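Probable tRNA pseudouridine synthase D (Methanosarcina mazei, PDB 1Z2Z) probably converts uridine 13 of transfer RNAs into pseudouridine, as a member of the TruD family of tRNA pseudouridine synthases. Local coordinates at residues 10-14 against 279-283; 182-187 against 268-273; 255-259 against 375-379; 274-278 against 339-343; 344-349 against 380-385. One frame throughout, in Å; residues are numbered along the deposited sequence.

Contact 1: residues 10-14 against 279-283; sequences IGINL and NIILC
Gly-11 and Cys-283 meet across the contact between loop 10-14 and helix 263-287, the glycine against Ile-280, the cysteine against Ile-12 and Leu-14. At Gly-11 the backbone itself makes the contact: its CA lies 4.5 Å from the CA of Ile-280. Glycine suits the place twice over, since its positive phi (87°) is readily adopted without a side chain and nothing projects from it into the helix. Ile-280 meets it with one branch, CG1, 3.6 Å from Gly-11 CA. With chi1 at -52°, that branch lies beside the backbone N of Ile-280 and faces the loop, while CG2 is turned anti to the same N. Ile-12 sets its own CG1 3.7 Å from CG of Asn-279, the two side chains passing each other at a slant.

One helical turn on, the small, weakly polar thiol of Cys-283 fits under the loop, directed there by a chi1 of -69° that puts SG opposite the carbonyl carbon. This SG stands 3.9 Å from Ile-12 CA, and Cys-283 CB takes the tip of Leu-14, CD2, at 3.5 Å. The same leucine continues along the helix to Ile-286 and Glu-287, and its carbonyl is bonded by Arg-427. Ile-10 also touches Ile-172, and Asn-279 and Cys-283 both touch Phe-169. This is buried loop-on-helix packing, in which an irregular N-terminal segment lies against the long helix 263-287 through a glycine and a cysteine.

Contact 2: residues 182-187 against 268-273; sequences THLVGK and MFVHGY
A close, nearly perpendicular helix crossing, made possible by Gly-186 against Phe-269 and Tyr-273, joins the start of helix 182-191 to helix 263-287. The axes of the two short segments pass within 6.5 Å at a signed angle of -96°. Two glycines serve this approach, Gly-186 on one helix and Gly-272 on the other, because neither carries a side chain into the interface. Gly-186 CA points its hydrogen at the carbonyl of Phe-269, a CA-H...O contact of 3.6 Å to Phe-269 O. Gly-272 lies beside Thr-182 and His-183 with no side chain between them, and the backbones almost meet, His-183 CA being 3.9 Å from Tyr-273 CA.

Two rings grip the shorter helix, one at each flank of Gly-186. Val-185 puts CG1 over one face of the Phe-269 ring, a CH-pi contact 3.9 Å from the centroid, and chi1 of 179° is what swings that methyl onto the ring. Phe-269 also meets Tyr-201 edge-to-face. The Tyr-273 ring receives Lys-187 on a face: CA stands over its centre in a second CH-pi contact, while CG runs on past the rim, 3.4 Å from Tyr-273 CE1. The lysine suits this margin, since its aliphatic stem lies against the ring and its extended chain carries the ammonium away from segment 268-273. Thr-182 OG1 is held by the carbonyl of Phe-175, in the preceding loop. Small residues at the crossing point are characteristic of closely approaching helices, as Gly-186 and Gly-272 are in this part of the TruD fold.

Contact 3: residues 255-259 against 375-379; sequences SGSFR and KFPEM
Arg-259 reaches across to Glu-378 in a salt bridge, its NH2 donating to OE1 at 2.7 Å. The N-H points almost straight at the oxygen (174°), and the acceptor lies in the guanidinium plane. The carboxylate is met from above its own plane. The other oxygen, OE2, has a weak bond to the hydroxyl of Tyr-266, on helix 263-287.

The other terminal nitrogen of the same arginine makes a cation-pi contact with Phe-376: CZ of Arg-259 is 4.4 Å from the ring centroid, over the face. The guanidinium stands on edge, its plane 81° from that of the ring, so NH1 is the group that dips toward the aromatic carbons. The extended chain from CG to NE spans the distance, and CB and CG pack by the rim near Phe-376 CZ. The arginine's charge thus meets a carboxylate on one side and a ring's pi electrons on the other.

The contact pins two irregular segments together: the loop leading into helix 263-287 and the segment 375-379, which ends in a 3-10 turn, in a partly buried outer part of the TruD fold. Beneath the arginine the partners become apolar. Phe-258 CB touches Phe-376 CE1 at 3.7 Å, and the CE methyl of Met-379, a selenomethionine, comes within 3.5 Å of Phe-258 CB. Its SE sits above the Phe-258 ring, 5.1 Å from the centroid, in a distant Met-aromatic contact; the bend at chi3 (-87°) turns the methyl toward the phenylalanine. At the outer margin, Lys-375 folds its chain so that CE lies 3.3 Å from Ser-255 CB.

Contact 4: residues 274-278 against 339-343; sequences QSYIY and APLPG
Leu-341 and Pro-342 fit against one face of helix 263-287 as an extended loop, 339-343, crosses it in a buried part of the TruD fold: a loop-on-helix packing. One bump is the end of Leu-341. Its CD2 settles in a hollow walled by Gln-274 and Tyr-278, one helical turn apart, with the backbone of Gln-274 and Ser-275 at its floor. The methyl is 3.5 Å from Gln-274 CB on one wall and 3.8 Å from Tyr-278 CB on the other. Leucine suits the hollow because one methyl, CD2, reaches it past CG, and the chi1 of -97° carries that end closer to the helix than its own CB.

Pro-342 provides the second bump. Its ring presents CG to Ile-277, whose atoms CG2 and CD1 both close on it, the nearer (CG2) at 3.5 Å; the rigid, puckered ring puts CG forward toward the two branches. Beyond Ile-277 the packing continues to Leu-361 of helix 352-363.

Ala-339, whose lone methyl fits beside Tyr-278, fills the remaining corner. Tyr-278 is swung there by its chi1 of 164°, which sets CG anti to the backbone N, and its hydroxyl is bonded by the carbonyls of Glu-387 and Asn-168. Phe-170 meets this ring edge-to-face. Tyr-278 CE2 rests 3.5 Å from Ala-339 CB.

Contact 5: residues 344-349 against 380-385; sequences YNTEFA and SSKGTR
Lys-382 and Tyr-344 form the tight end of this loop-loop contact, in which two irregular segments run side by side, their directions 17° apart. The Tyr-344 ring lies flat on the lysine's CB, a CH-pi contact 3.3 Å from the centroid. Its chi1 of 69° sets CG between the backbone N and the carbonyl carbon, bringing the ring over Lys-382. The lysine's carbonyl is gripped as well: Asn-345 N bonds to Lys-382 O at 2.6 Å, in the carbonyl plane and on a lone pair, and Tyr-344 N adds a weak bond there. Next to it an ST turn, Gly-383 N to Ser-381 OG, shapes the chain where Gly-383 takes a positive phi.

Lysine and asparagine suit this end, which is close-packed yet near solvent: both are exposed, and their stems pack, CB to CB, while Lys-382 NZ turns back to a weak bond with Gly-383 O.

Farther along, the segments draw apart and the contact loosens, although Arg-385 and Ala-349 are buried. Arg-385 reaches across, and its charge is paired with Glu-357, which also accepts from Ala-349 N. The same guanidinium adds a weak bond, Arg-385 NH1 to Glu-347 O at 3.3 Å.

In the fold
Helix 263-287 is the shared element: contacts 2, 4 and 1 follow one another along it, meeting a helix, a loop and the N-terminal segment in turn. All three are buried and rely on apolar packing, with glycines drawing the backbones close in contacts 1 and 2. Contact 3 lies farther out, about 26 Å from the centre of the chain, and there a salt bridge and a cation-pi contact join the packing. Contact 5, also partly exposed, combines one good and one weak backbone bond, a weak arginine bond and a CH-pi contact. It adjoins contact 4, where Leu-341 N probably bonds to Thr-384 O, and continues the chain of contact 3 directly from Met-379 to Ser-380.

Contact 1: residues 10-14 against 279-283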
# COMPACT_ATOMS: atom_id res chain seq x y z
N ILE A 10 -7.54 4.19 11.03
CA ILE A 10 -7.22 4.62 9.68
C ILE A 10 -8.39 4.37 8.75
O ILE A 10 -8.20 4.01 7.59
CB ILE A 10 -5.97 3.91 9.12
CG1 ILE A 10 -6.18 2.40 9.14
CG2 ILE A 10 -4.73 4.32 9.91
CD1 ILE A 10 -4.98 1.63 8.63
N GLY A 11 -9.61 4.53 9.27
CA GLY A 11 -10.80 4.38 8.46
C GLY A 11 -11.44 3.02 8.28
O GLY A 11 -12.67 2.91 8.28
N ILE A 12 -10.63 1.99 8.10
CA ILE A 12 -11.14 0.64 7.92
C ILE A 12 -11.77 0.21 9.24
O ILE A 12 -11.30 0.61 10.30
CB ILE A 12 -10.01 -0.31 7.59
CG1 ILE A 12 -9.24 0.28 6.41
CG2 ILE A 12 -10.57 -1.72 7.36
CD1 ILE A 12 -7.94 -0.43 6.09
N ASN A 13 -12.83 -0.58 9.17
CA ASN A 13 -13.49 -1.03 10.39
C ASN A 13 -14.39 -2.22 10.15
O ASN A 13 -15.33 -2.45 10.90
CB ASN A 13 -14.33 0.10 10.99
CG ASN A 13 -15.70 0.20 10.36
OD1 ASN A 13 -15.85 0.24 9.13
ND2 ASN A 13 -16.73 0.25 11.21
N LEU A 14 -14.10 -3.00 9.12
CA LEU A 14 -14.92 -4.16 8.84
C LEU A 14 -14.30 -5.04 7.78
O LEU A 14 -13.10 -4.97 7.55
CB LEU A 14 -16.32 -3.73 8.39
CG LEU A 14 -16.35 -2.81 7.18
CD1 LEU A 14 -16.63 -3.57 5.90
CD2 LEU A 14 -17.42 -1.79 7.42
N ASN A 279 -11.23 5.38 3.09
CA ASN A 279 -11.48 4.08 3.72
C ASN A 279 -12.85 4.07 4.37
O ASN A 279 -13.66 3.18 4.12
CB ASN A 279 -10.43 3.79 4.80
CG ASN A 279 -9.14 3.27 4.22
OD1 ASN A 279 -8.05 3.60 4.70
ND2 ASN A 279 -9.24 2.43 3.19
N ILE A 280 -13.10 5.05 5.22
CA ILE A 280 -14.38 5.15 5.90
C ILE A 280 -15.49 5.00 4.87
O ILE A 280 -16.33 4.12 4.98
CB ILE A 280 -14.51 6.51 6.58
CG1 ILE A 280 -13.27 6.75 7.45
CG2 ILE A 280 -15.75 6.56 7.41
CD1 ILE A 280 -13.29 8.06 8.16
N ILE A 281 -15.45 5.87 3.85
CA ILE A 281 -16.45 5.87 2.79
C ILE A 281 -16.68 4.49 2.18
O ILE A 281 -17.82 4.06 2.01
CB ILE A 281 -16.06 6.84 1.66
CG1 ILE A 281 -16.22 8.29 2.15
CG2 ILE A 281 -16.91 6.58 0.41
CD1 ILE A 281 -15.62 9.33 1.23
N LEU A 282 -15.59 3.81 1.85
CA LEU A 282 -15.67 2.49 1.25
C LEU A 282 -16.41 1.50 2.15
O LEU A 282 -17.08 0.58 1.66
CB LEU A 282 -14.28 1.96 0.96
CG LEU A 282 -14.19 1.15 -0.32
CD1 LEU A 282 -12.74 0.73 -0.53
CD2 LEU A 282 -15.11 -0.07 -0.27
N CYS A 283 -16.29 1.70 3.46
CA CYS A 283 -16.92 0.86 4.47
C CYS A 283 -18.40 1.15 4.55
O CYS A 283 -19.25 0.27 4.39
CB CYS A 283 -16.30 1.12 5.84
SG CYS A 283 -14.60 0.56 6.04

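Contact 2: residues 182-187 against 268-273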
# COMPACT_ATOMS: atom_id res chain seq x y z
N THR A 182 0.89 9.88 8.93
CA THR A 182 0.57 10.76 7.82
C THR A 182 -0.84 11.33 7.96
O THR A 182 -1.00 12.53 8.19
CB THR A 182 0.73 10.02 6.49
OG1 THR A 182 -0.10 8.85 6.48
CG2 THR A 182 2.18 9.60 6.31
N HIS A 183 -1.85 10.47 7.87
CA HIS A 183 -3.25 10.87 8.01
C HIS A 183 -3.48 11.70 9.25
O HIS A 183 -4.34 12.58 9.27
CB HIS A 183 -4.16 9.63 8.03
CG HIS A 183 -4.00 8.77 9.25
ND1 HIS A 183 -4.88 8.81 10.31
CD2 HIS A 183 -3.10 7.80 9.54
CE1 HIS A 183 -4.53 7.90 11.20
NE2 HIS A 183 -3.45 7.27 10.76
N LEU A 184 -2.72 11.42 10.30
CA LEU A 184 -2.87 12.16 11.54
C LEU A 184 -2.34 13.58 11.37
O LEU A 184 -2.80 14.50 12.04
CB LEU A 184 -2.10 11.46 12.67
CG LEU A 184 -2.57 10.04 13.00
CD1 LEU A 184 -1.58 9.40 13.96
CD2 LEU A 184 -3.97 10.08 13.61
N VAL A 185 -1.38 13.75 10.47
CA VAL A 185 -0.80 15.05 10.23
C VAL A 185 -1.63 15.83 9.21
O VAL A 185 -1.84 17.03 9.36
CB VAL A 185 0.65 14.91 9.72
CG1 VAL A 185 1.26 16.27 9.45
CG2 VAL A 185 1.48 14.16 10.75
N GLY A 186 -2.11 15.12 8.20
CA GLY A 186 -2.91 15.74 7.17
C GLY A 186 -4.23 16.25 7.73
O GLY A 186 -4.85 17.15 7.16
N LYS A 187 -4.65 15.69 8.85
CA LYS A 187 -5.90 16.10 9.46
C LYS A 187 -5.74 17.41 10.22
O LYS A 187 -6.65 18.23 10.24
CB LYS A 187 -6.41 15.01 10.41
CG LYS A 187 -7.78 15.31 11.00
CD LYS A 187 -8.19 14.27 12.04
CE LYS A 187 -9.49 14.67 12.72
NZ LYS A 187 -9.79 13.79 13.89
N MSE A 268 2.31 14.04 1.20
CA MSE A 268 1.86 12.72 1.66
C MSE A 268 0.87 12.85 2.81
O MSE A 268 -0.11 12.10 2.90
CB MSE A 268 3.04 11.86 2.12
CG MSE A 268 3.93 11.34 0.99
SE MSE A 268 5.07 9.86 1.60
CE MSE A 268 4.45 8.44 0.41
N PHE A 269 1.11 13.81 3.70
CA PHE A 269 0.21 14.00 4.82
C PHE A 269 -1.22 14.18 4.33
O PHE A 269 -2.09 13.37 4.65
CB PHE A 269 0.66 15.20 5.63
CG PHE A 269 2.10 15.15 6.02
CD1 PHE A 269 2.96 16.18 5.66
CD2 PHE A 269 2.60 14.09 6.76
CE1 PHE A 269 4.30 16.13 6.01
CE2 PHE A 269 3.94 14.04 7.11
CZ PHE A 269 4.79 15.07 6.75
N VAL A 270 -1.47 15.24 3.56
CA VAL A 270 -2.82 15.51 3.06
C VAL A 270 -3.39 14.30 2.31
O VAL A 270 -4.57 13.96 2.48
CB VAL A 270 -2.87 16.78 2.13
CG1 VAL A 270 -4.26 16.93 1.52
CG2 VAL A 270 -2.55 18.05 2.94
N HIS A 271 -2.56 13.64 1.51
CA HIS A 271 -2.98 12.46 0.75
C HIS A 271 -3.36 11.33 1.71
O HIS A 271 -4.23 10.50 1.42
CB HIS A 271 -1.87 12.01 -0.20
CG HIS A 271 -2.18 10.75 -0.96
ND1 HIS A 271 -2.17 9.51 -0.37
CD2 HIS A 271 -2.48 10.55 -2.26
CE1 HIS A 271 -2.45 8.59 -1.27
NE2 HIS A 271 -2.64 9.19 -2.43
N GLY A 272 -2.69 11.31 2.86
CA GLY A 272 -3.00 10.30 3.85
C GLY A 272 -4.42 10.55 4.33
O GLY A 272 -5.29 9.71 4.13
N TYR A 273 -4.64 11.72 4.94
CA TYR A 273 -5.95 12.10 5.47
C TYR A 273 -7.05 11.84 4.46
O TYR A 273 -8.20 11.62 4.83
CB TYR A 273 -5.98 13.58 5.84
CG TYR A 273 -7.28 14.02 6.48
CD1 TYR A 273 -7.80 13.35 7.59
CD2 TYR A 273 -7.98 15.13 6.01
CE1 TYR A 273 -8.97 13.77 8.21
CE2 TYR A 273 -9.16 15.56 6.62
CZ TYR A 273 -9.65 14.88 7.72
OH TYR A 273 -10.81 15.31 8.34

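Contact 3: residues 255-259 against 375-379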
# COMPACT_ATOMS: atom_id res chain seq x y z
N SER A 255 4.26 26.52 10.92
CA SER A 255 3.69 26.67 9.59
C SER A 255 4.71 26.38 8.50
O SER A 255 4.45 25.60 7.58
CB SER A 255 3.09 28.08 9.40
OG SER A 255 4.00 29.11 9.76
N GLY A 256 5.89 27.00 8.61
CA GLY A 256 6.93 26.80 7.63
C GLY A 256 7.91 25.69 7.96
O GLY A 256 8.91 25.50 7.27
N SER A 257 7.63 24.95 9.03
CA SER A 257 8.51 23.86 9.42
C SER A 257 8.44 22.73 8.39
O SER A 257 9.25 21.81 8.43
CB SER A 257 8.13 23.33 10.80
OG SER A 257 6.90 22.64 10.77
N PHE A 258 7.50 22.82 7.45
CA PHE A 258 7.35 21.80 6.42
C PHE A 258 8.13 22.12 5.16
O PHE A 258 8.29 21.26 4.29
CB PHE A 258 5.88 21.66 6.04
CG PHE A 258 5.04 21.07 7.12
CD1 PHE A 258 5.12 19.72 7.43
CD2 PHE A 258 4.15 21.87 7.84
CE1 PHE A 258 4.33 19.17 8.43
CE2 PHE A 258 3.36 21.32 8.84
CZ PHE A 258 3.45 19.97 9.13
N ARG A 259 8.60 23.35 5.06
CA ARG A 259 9.35 23.81 3.90
C ARG A 259 10.80 23.35 3.92
O ARG A 259 11.65 23.85 3.18
CB ARG A 259 9.29 25.34 3.81
CG ARG A 259 8.74 25.87 2.48
CD ARG A 259 8.48 27.38 2.53
NE ARG A 259 7.83 27.88 1.31
CZ ARG A 259 6.66 27.45 0.84
NH1 ARG A 259 5.98 26.51 1.47
NH2 ARG A 259 6.15 27.98 -0.27
N LYS A 375 -1.43 28.56 4.53
CA LYS A 375 -0.00 28.65 4.82
C LYS A 375 0.81 27.94 3.73
O LYS A 375 1.82 28.46 3.26
CB LYS A 375 0.30 28.01 6.18
CG LYS A 375 -0.72 28.35 7.26
CD LYS A 375 -0.63 29.80 7.68
CE LYS A 375 0.68 30.07 8.39
NZ LYS A 375 0.76 31.45 8.94
N PHE A 376 0.36 26.75 3.34
CA PHE A 376 1.03 25.96 2.31
C PHE A 376 0.10 25.54 1.18
O PHE A 376 -0.36 24.40 1.12
CB PHE A 376 1.66 24.70 2.90
CG PHE A 376 3.07 24.88 3.33
CD1 PHE A 376 4.05 23.98 2.95
CD2 PHE A 376 3.42 25.97 4.13
CE1 PHE A 376 5.37 24.15 3.35
CE2 PHE A 376 4.74 26.15 4.54
CZ PHE A 376 5.72 25.24 4.15
N PRO A 377 -0.17 26.46 0.24
CA PRO A 377 -1.06 26.15 -0.88
C PRO A 377 -0.56 24.96 -1.69
O PRO A 377 -1.34 24.07 -2.04
CB PRO A 377 -1.06 27.45 -1.68
CG PRO A 377 0.31 27.99 -1.42
CD PRO A 377 0.46 27.78 0.06
N GLU A 378 0.74 24.95 -1.99
CA GLU A 378 1.36 23.87 -2.76
C GLU A 378 1.02 22.54 -2.12
O GLU A 378 0.97 21.49 -2.78
CB GLU A 378 2.89 24.04 -2.78
CG GLU A 378 3.41 25.48 -2.68
CD GLU A 378 3.37 26.03 -1.26
OE1 GLU A 378 3.73 27.21 -1.06
OE2 GLU A 378 2.98 25.28 -0.34
N MSE A 379 0.77 22.59 -0.82
CA MSE A 379 0.44 21.43 -0.03
C MSE A 379 -1.04 21.09 -0.09
O MSE A 379 -1.46 20.04 0.41
CB MSE A 379 0.85 21.68 1.42
CG MSE A 379 0.74 20.49 2.33
SE MSE A 379 1.14 21.02 4.13
CE MSE A 379 3.08 20.79 4.09

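Contact 4: residues 274-278 against 339-343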
# COMPACT_ATOMS: atom_id res chain seq x y z
N GLN A 274 -6.68 11.88 3.19
CA GLN A 274 -7.62 11.61 2.11
C GLN A 274 -7.87 10.13 2.04
O GLN A 274 -9.01 9.67 1.90
CB GLN A 274 -7.06 12.09 0.78
CG GLN A 274 -7.27 13.56 0.55
CD GLN A 274 -6.76 14.02 -0.78
OE1 GLN A 274 -6.96 15.16 -1.16
NE2 GLN A 274 -6.09 13.12 -1.50
N SER A 275 -6.78 9.37 2.11
CA SER A 275 -6.89 7.92 2.06
C SER A 275 -7.74 7.48 3.26
O SER A 275 -8.53 6.55 3.16
CB SER A 275 -5.49 7.31 2.10
OG SER A 275 -4.77 7.73 0.95
N TYR A 276 -7.58 8.18 4.37
CA TYR A 276 -8.34 7.88 5.57
C TYR A 276 -9.83 7.98 5.28
O TYR A 276 -10.59 7.02 5.43
CB TYR A 276 -7.97 8.86 6.66
CG TYR A 276 -8.85 8.80 7.87
CD1 TYR A 276 -8.81 7.71 8.73
CD2 TYR A 276 -9.71 9.85 8.18
CE1 TYR A 276 -9.60 7.68 9.88
CE2 TYR A 276 -10.50 9.83 9.32
CZ TYR A 276 -10.44 8.74 10.16
OH TYR A 276 -11.23 8.74 11.29
N ILE A 277 -10.24 9.18 4.85
CA ILE A 277 -11.63 9.44 4.53
C ILE A 277 -12.13 8.45 3.49
O ILE A 277 -13.25 7.93 3.58
CB ILE A 277 -11.79 10.88 4.02
CG1 ILE A 277 -11.46 11.85 5.16
CG2 ILE A 277 -13.20 11.09 3.47
CD1 ILE A 277 -11.19 13.31 4.76
N TYR A 278 -11.27 8.15 2.53
CA TYR A 278 -11.64 7.21 1.50
C TYR A 278 -11.98 5.82 2.09
O TYR A 278 -12.92 5.16 1.64
CB TYR A 278 -10.52 7.13 0.46
CG TYR A 278 -10.62 5.93 -0.42
CD1 TYR A 278 -10.19 4.69 0.02
CD2 TYR A 278 -11.15 6.02 -1.69
CE1 TYR A 278 -10.28 3.57 -0.79
CE2 TYR A 278 -11.25 4.91 -2.51
CZ TYR A 278 -10.80 3.69 -2.05
OH TYR A 278 -10.86 2.59 -2.88
N ALA A 339 -14.69 5.83 -5.53
CA ALA A 339 -15.02 6.50 -4.28
C ALA A 339 -14.21 7.78 -4.26
O ALA A 339 -13.15 7.86 -4.86
CB ALA A 339 -14.65 5.62 -3.11
N PRO A 340 -14.68 8.78 -3.53
CA PRO A 340 -13.98 10.06 -3.46
C PRO A 340 -12.79 10.20 -2.55
O PRO A 340 -12.77 9.67 -1.44
CB PRO A 340 -15.08 11.03 -3.06
CG PRO A 340 -15.88 10.20 -2.12
CD PRO A 340 -15.98 8.86 -2.85
N LEU A 341 -11.78 10.91 -3.03
CA LEU A 341 -10.60 11.20 -2.24
C LEU A 341 -10.70 12.72 -2.11
O LEU A 341 -10.04 13.47 -2.82
CB LEU A 341 -9.32 10.77 -2.97
CG LEU A 341 -8.74 9.39 -2.60
CD1 LEU A 341 -7.71 8.94 -3.62
CD2 LEU A 341 -8.10 9.47 -1.24
N PRO A 342 -11.57 13.18 -1.20
CA PRO A 342 -11.86 14.59 -0.90
C PRO A 342 -10.72 15.61 -1.10
O PRO A 342 -9.57 15.36 -0.73
CB PRO A 342 -12.35 14.54 0.55
CG PRO A 342 -11.84 13.20 1.07
CD PRO A 342 -12.08 12.33 -0.12
N GLY A 343 -11.07 16.75 -1.70
CA GLY A 343 -10.13 17.83 -1.96
C GLY A 343 -10.93 19.11 -2.12
O GLY A 343 -11.78 19.42 -1.29

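Contact 5: residues 344-349 against 380-385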
# COMPACT_ATOMS: atom_id res chain seq x y z
N TYR A 344 -10.68 19.88 -3.18
CA TYR A 344 -11.45 21.10 -3.38
C TYR A 344 -11.99 21.12 -4.80
O TYR A 344 -12.51 22.14 -5.26
CB TYR A 344 -10.58 22.34 -3.11
CG TYR A 344 -9.48 22.58 -4.12
CD1 TYR A 344 -9.77 22.89 -5.45
CD2 TYR A 344 -8.15 22.56 -3.74
CE1 TYR A 344 -8.77 23.17 -6.37
CE2 TYR A 344 -7.13 22.84 -4.65
CZ TYR A 344 -7.45 23.15 -5.96
OH TYR A 344 -6.46 23.46 -6.86
N ASN A 345 -11.88 19.98 -5.47
CA ASN A 345 -12.31 19.82 -6.85
C ASN A 345 -13.01 18.46 -6.92
O ASN A 345 -13.03 17.79 -7.96
CB ASN A 345 -11.06 19.85 -7.76
CG ASN A 345 -11.37 19.79 -9.26
OD1 ASN A 345 -11.72 18.74 -9.80
ND2 ASN A 345 -11.24 20.93 -9.92
N THR A 346 -13.59 18.07 -5.79
CA THR A 346 -14.29 16.78 -5.69
C THR A 346 -15.72 16.90 -6.16
O THR A 346 -16.39 17.90 -5.91
CB THR A 346 -14.32 16.26 -4.24
OG1 THR A 346 -13.01 16.34 -3.66
CG2 THR A 346 -14.80 14.80 -4.22
N GLU A 347 -16.19 15.84 -6.81
CA GLU A 347 -17.55 15.78 -7.32
C GLU A 347 -18.28 14.65 -6.63
O GLU A 347 -18.20 13.50 -7.05
CB GLU A 347 -17.52 15.52 -8.83
CG GLU A 347 -18.89 15.44 -9.48
CD GLU A 347 -18.83 14.75 -10.83
OE1 GLU A 347 -17.92 15.07 -11.63
OE2 GLU A 347 -19.70 13.88 -11.12
N PHE A 348 -18.99 14.97 -5.55
CA PHE A 348 -19.74 13.95 -4.82
C PHE A 348 -20.68 13.24 -5.79
O PHE A 348 -21.10 13.82 -6.78
CB PHE A 348 -20.56 14.59 -3.69
CG PHE A 348 -19.76 15.49 -2.80
CD1 PHE A 348 -18.39 15.29 -2.62
CD2 PHE A 348 -20.38 16.54 -2.12
CE1 PHE A 348 -17.64 16.12 -1.78
CE2 PHE A 348 -19.64 17.38 -1.27
CZ PHE A 348 -18.27 17.17 -1.11
N ALA A 349 -20.99 11.98 -5.51
CA ALA A 349 -21.88 11.21 -6.37
C ALA A 349 -23.34 11.56 -6.04
O ALA A 349 -23.61 12.33 -5.12
CB ALA A 349 -21.63 9.72 -6.18
N SER A 380 -1.82 21.97 -0.70
CA SER A 380 -3.26 21.73 -0.80
C SER A 380 -3.61 21.02 -2.10
O SER A 380 -3.17 21.40 -3.18
CB SER A 380 -4.04 23.04 -0.69
OG SER A 380 -3.95 23.82 -1.86
N SER A 381 -4.39 19.97 -1.96
CA SER A 381 -4.82 19.18 -3.09
C SER A 381 -6.27 19.49 -3.37
O SER A 381 -6.99 20.02 -2.51
CB SER A 381 -4.65 17.69 -2.77
OG SER A 381 -5.11 16.87 -3.84
N LYS A 382 -6.70 19.15 -4.58
CA LYS A 382 -8.06 19.37 -5.01
C LYS A 382 -8.88 18.09 -4.94
O LYS A 382 -10.10 18.13 -5.08
CB LYS A 382 -8.08 19.94 -6.44
CG LYS A 382 -7.04 19.36 -7.42
CD LYS A 382 -7.41 17.99 -7.99
CE LYS A 382 -6.41 17.56 -9.06
NZ LYS A 382 -6.65 16.18 -9.60
N GLY A 383 -8.22 16.96 -4.72
CA GLY A 383 -8.93 15.69 -4.62
C GLY A 383 -8.83 14.82 -5.85
O GLY A 383 -8.44 15.29 -6.91
N THR A 384 -9.18 13.55 -5.71
CA THR A 384 -9.13 12.59 -6.81
C THR A 384 -10.25 11.58 -6.60
O THR A 384 -11.04 11.72 -5.67
CB THR A 384 -7.77 11.87 -6.87
OG1 THR A 384 -7.94 10.52 -7.32
CG2 THR A 384 -7.10 11.89 -5.50
N ARG A 385 -10.33 10.57 -7.47
CA ARG A 385 -11.38 9.57 -7.33
C ARG A 385 -10.86 8.16 -7.64
O ARG A 385 -10.94 7.69 -8.77
CB ARG A 385 -12.56 9.93 -8.25
CG ARG A 385 -13.92 9.40 -7.78
CD ARG A 385 -15.08 10.23 -8.35
NE ARG A 385 -15.95 10.72 -7.28
CZ ARG A 385 -16.88 10.00 -6.66
NH1 ARG A 385 -17.60 10.54 -5.69
NH2 ARG A 385 -17.10 8.74 -7.02